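Local coordinates for protein putative aminopeptidase (Leishmania major, PDB 5NTH) that probably works as a manganese-dependent M17 leucyl aminopeptidase, removing residues from the N-terminus of peptides, and is bound here to the inhibitor actinonin, at residues R6-S11 and M226-V231. Sequence-based numbering, arbitrary orientation.
Sequences RPRSNS and MLDTVV
Arg-8 lies across the start of helix 229-243, at an N-cap built by Asp-228, and so joins the N-terminal loop that leads into helix 12-26 to the M17 catalytic domain. Met-226 opens the second segment: its carbonyl O is 4.0 Å from Arg-8 NH1, at an oblique angle to the guanidinium, while its side chain turns elsewhere and packs on Val-18 and Tyr-21 of helix 12-26. Asp-228 splits its carboxylate between two tasks. OD1 caps the helix, accepting a weak, bent bond from Val-230 N and a straighter one from Val-231 N (2.9 Å, 154° at the hydrogen). OD2 lies at the guanidinium edge, near its plane, with the two flat groups 30° apart, an arrangement that fits a salt bridge to Arg-8 NH1; the modelled separation is implausibly short, so the exact positions are doubtful. The chi1 of 61° sets the carboxylate between backbone N and carbonyl carbon, where OD1 can reach back to the helix amides. NH2 of the same guanidinium forms a salt bridge with Glu-14 and a hydrogen bond with Cys-225 O. In the first turn of the helix, Val-230 presents CG1 to the loop: it meets Arg-6 CG at 4.0 Å and Pro-7 O at 4.1 Å, where a weak bond from Arg-8 N to Arg-6 O (3.2 Å) closes an inverse gamma turn around Pro-7. Arg-6 thus contributes its aliphatic stem here, whereas its charged end goes to Glu-234 and Glu-15. With 256 Å² buried in total, and away from the manganese and actinonin sites, the contact is a largely buried join between loop and helix. Val-231 completes it, its CG2 branch lying 3.9 Å from Arg-8 CD.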
loop_
_atom_site.group_PDB
_atom_site.type_symbol
_atom_site.label_atom_id
_atom_site.label_comp_id
_atom_site.label_asym_id
_atom_site.label_seq_id
_atom_site.Cartn_x
_atom_site.Cartn_y
_atom_site.Cartn_z
ATOM N N ARG A 6 29.635 34.439 7.984
ATOM C CA ARG A 6 28.752 33.270 7.991
ATOM C C ARG A 6 29.425 31.902 7.777
ATOM O O ARG A 6 30.059 31.677 6.742
ATOM C CB ARG A 6 27.670 33.434 6.919
ATOM C CG ARG A 6 26.429 32.643 7.252
ATOM C CD ARG A 6 25.388 32.718 6.162
ATOM N NE ARG A 6 24.844 34.057 6.022
ATOM C CZ ARG A 6 25.161 34.924 5.075
ATOM N NH1 ARG A 6 26.017 34.617 4.108
ATOM N NH2 ARG A 6 24.590 36.114 5.074
ATOM N N PRO A 7 29.269 30.983 8.757
ATOM C CA PRO A 7 29.744 29.603 8.575
ATOM C C PRO A 7 28.657 28.741 7.916
ATOM O O PRO A 7 27.989 27.943 8.594
ATOM C CB PRO A 7 30.045 29.149 10.016
ATOM C CG PRO A 7 29.046 29.904 10.855
ATOM C CD PRO A 7 28.739 31.202 10.129
ATOM N N ARG A 8 28.474 28.925 6.609
ATOM C CA ARG A 8 27.404 28.227 5.859
ATOM C C ARG A 8 27.925 27.388 4.670
ATOM O O ARG A 8 28.390 26.257 4.875
ATOM C CB ARG A 8 26.273 29.190 5.455
ATOM C CG ARG A 8 24.967 28.480 5.134
ATOM C CD ARG A 8 23.968 29.366 4.416
ATOM N NE ARG A 8 23.750 28.977 3.015
ATOM C CZ ARG A 8 22.696 28.299 2.542
ATOM N NH1 ARG A 8 21.709 27.879 3.330
ATOM N NH2 ARG A 8 22.618 28.039 1.243
ATOM N N SER A 9 27.831 27.910 3.441
ATOM C CA SER A 9 28.277 27.166 2.252
ATOM C C SER A 9 29.717 27.523 1.875
ATOM O O SER A 9 30.294 28.513 2.350
ATOM C CB SER A 9 27.315 27.329 1.041
ATOM O OG SER A 9 27.726 28.348 0.136
ATOM N N ASN A 10 30.250 26.686 0.983
ATOM C CA ASN A 10 31.600 26.772 0.414
ATOM C C ASN A 10 31.666 27.680 -0.852
ATOM O O ASN A 10 32.541 27.508 -1.698
ATOM C CB ASN A 10 32.011 25.329 0.050
ATOM C CG ASN A 10 33.480 25.055 0.287
ATOM O OD1 ASN A 10 33.944 25.057 1.432
ATOM N ND2 ASN A 10 34.223 24.781 -0.792
ATOM N N SER A 11 30.759 28.656 -0.954
ATOM C CA SER A 11 30.430 29.322 -2.228
ATOM C C SER A 11 30.087 30.832 -2.118
ATOM O O SER A 11 29.136 31.228 -1.449
ATOM C CB SER A 11 29.265 28.588 -2.908
ATOM O OG SER A 11 28.612 29.399 -3.882
ATOM N N MET A 226 17.443 27.883 1.361
ATOM C CA MET A 226 17.750 29.267 1.746
ATOM C C MET A 226 17.558 29.539 3.226
ATOM O O MET A 226 18.439 30.087 3.864
ATOM C CB MET A 226 16.852 30.220 0.972
ATOM C CG MET A 226 16.976 31.661 1.435
ATOM S SD MET A 226 18.604 32.300 1.060
ATOM C CE MET A 226 18.321 32.651 -0.692
ATOM N N LEU A 227 16.384 29.223 3.745
ATOM C CA LEU A 227 16.147 29.354 5.163
ATOM C C LEU A 227 16.460 28.063 5.893
ATOM O O LEU A 227 15.580 27.223 6.131
ATOM C CB LEU A 227 14.715 29.775 5.485
ATOM C CG LEU A 227 14.579 30.090 6.980
ATOM C CD1 LEU A 227 15.349 31.332 7.381
ATOM C CD2 LEU A 227 13.129 30.261 7.315
ATOM N N ASP A 228 17.717 27.953 6.291
ATOM C CA ASP A 228 18.197 26.843 7.098
ATOM C C ASP A 228 18.436 27.368 8.505
ATOM O O ASP A 228 18.109 28.508 8.813
ATOM C CB ASP A 228 19.470 26.246 6.469
ATOM C CG ASP A 228 20.620 27.244 6.371
ATOM O OD1 ASP A 228 20.723 28.151 7.200
ATOM O OD2 ASP A 228 21.436 27.121 5.454
ATOM N N THR A 229 19.039 26.559 9.351
ATOM C CA THR A 229 19.206 26.935 10.736
ATOM C C THR A 229 20.236 28.004 10.969
ATOM O O THR A 229 20.141 28.711 11.951
ATOM C CB THR A 229 19.602 25.738 11.609
ATOM O OG1 THR A 229 20.877 25.229 11.206
ATOM C CG2 THR A 229 18.528 24.644 11.524
ATOM N N VAL A 230 21.234 28.113 10.105
ATOM C CA VAL A 230 22.258 29.152 10.283
ATOM C C VAL A 230 21.726 30.508 9.847
ATOM O O VAL A 230 22.069 31.536 10.427
ATOM C CB VAL A 230 23.568 28.794 9.553
ATOM C CG1 VAL A 230 24.546 29.955 9.543
ATOM C CG2 VAL A 230 24.224 27.616 10.257
ATOM N N VAL A 231 20.881 30.496 8.833
ATOM C CA VAL A 231 20.367 31.726 8.287
ATOM C C VAL A 231 19.300 32.229 9.233
ATOM O O VAL A 231 19.363 33.373 9.666
ATOM C CB VAL A 231 19.798 31.540 6.866
ATOM C CG1 VAL A 231 19.004 32.773 6.418
ATOM C CG2 VAL A 231 20.932 31.285 5.887
#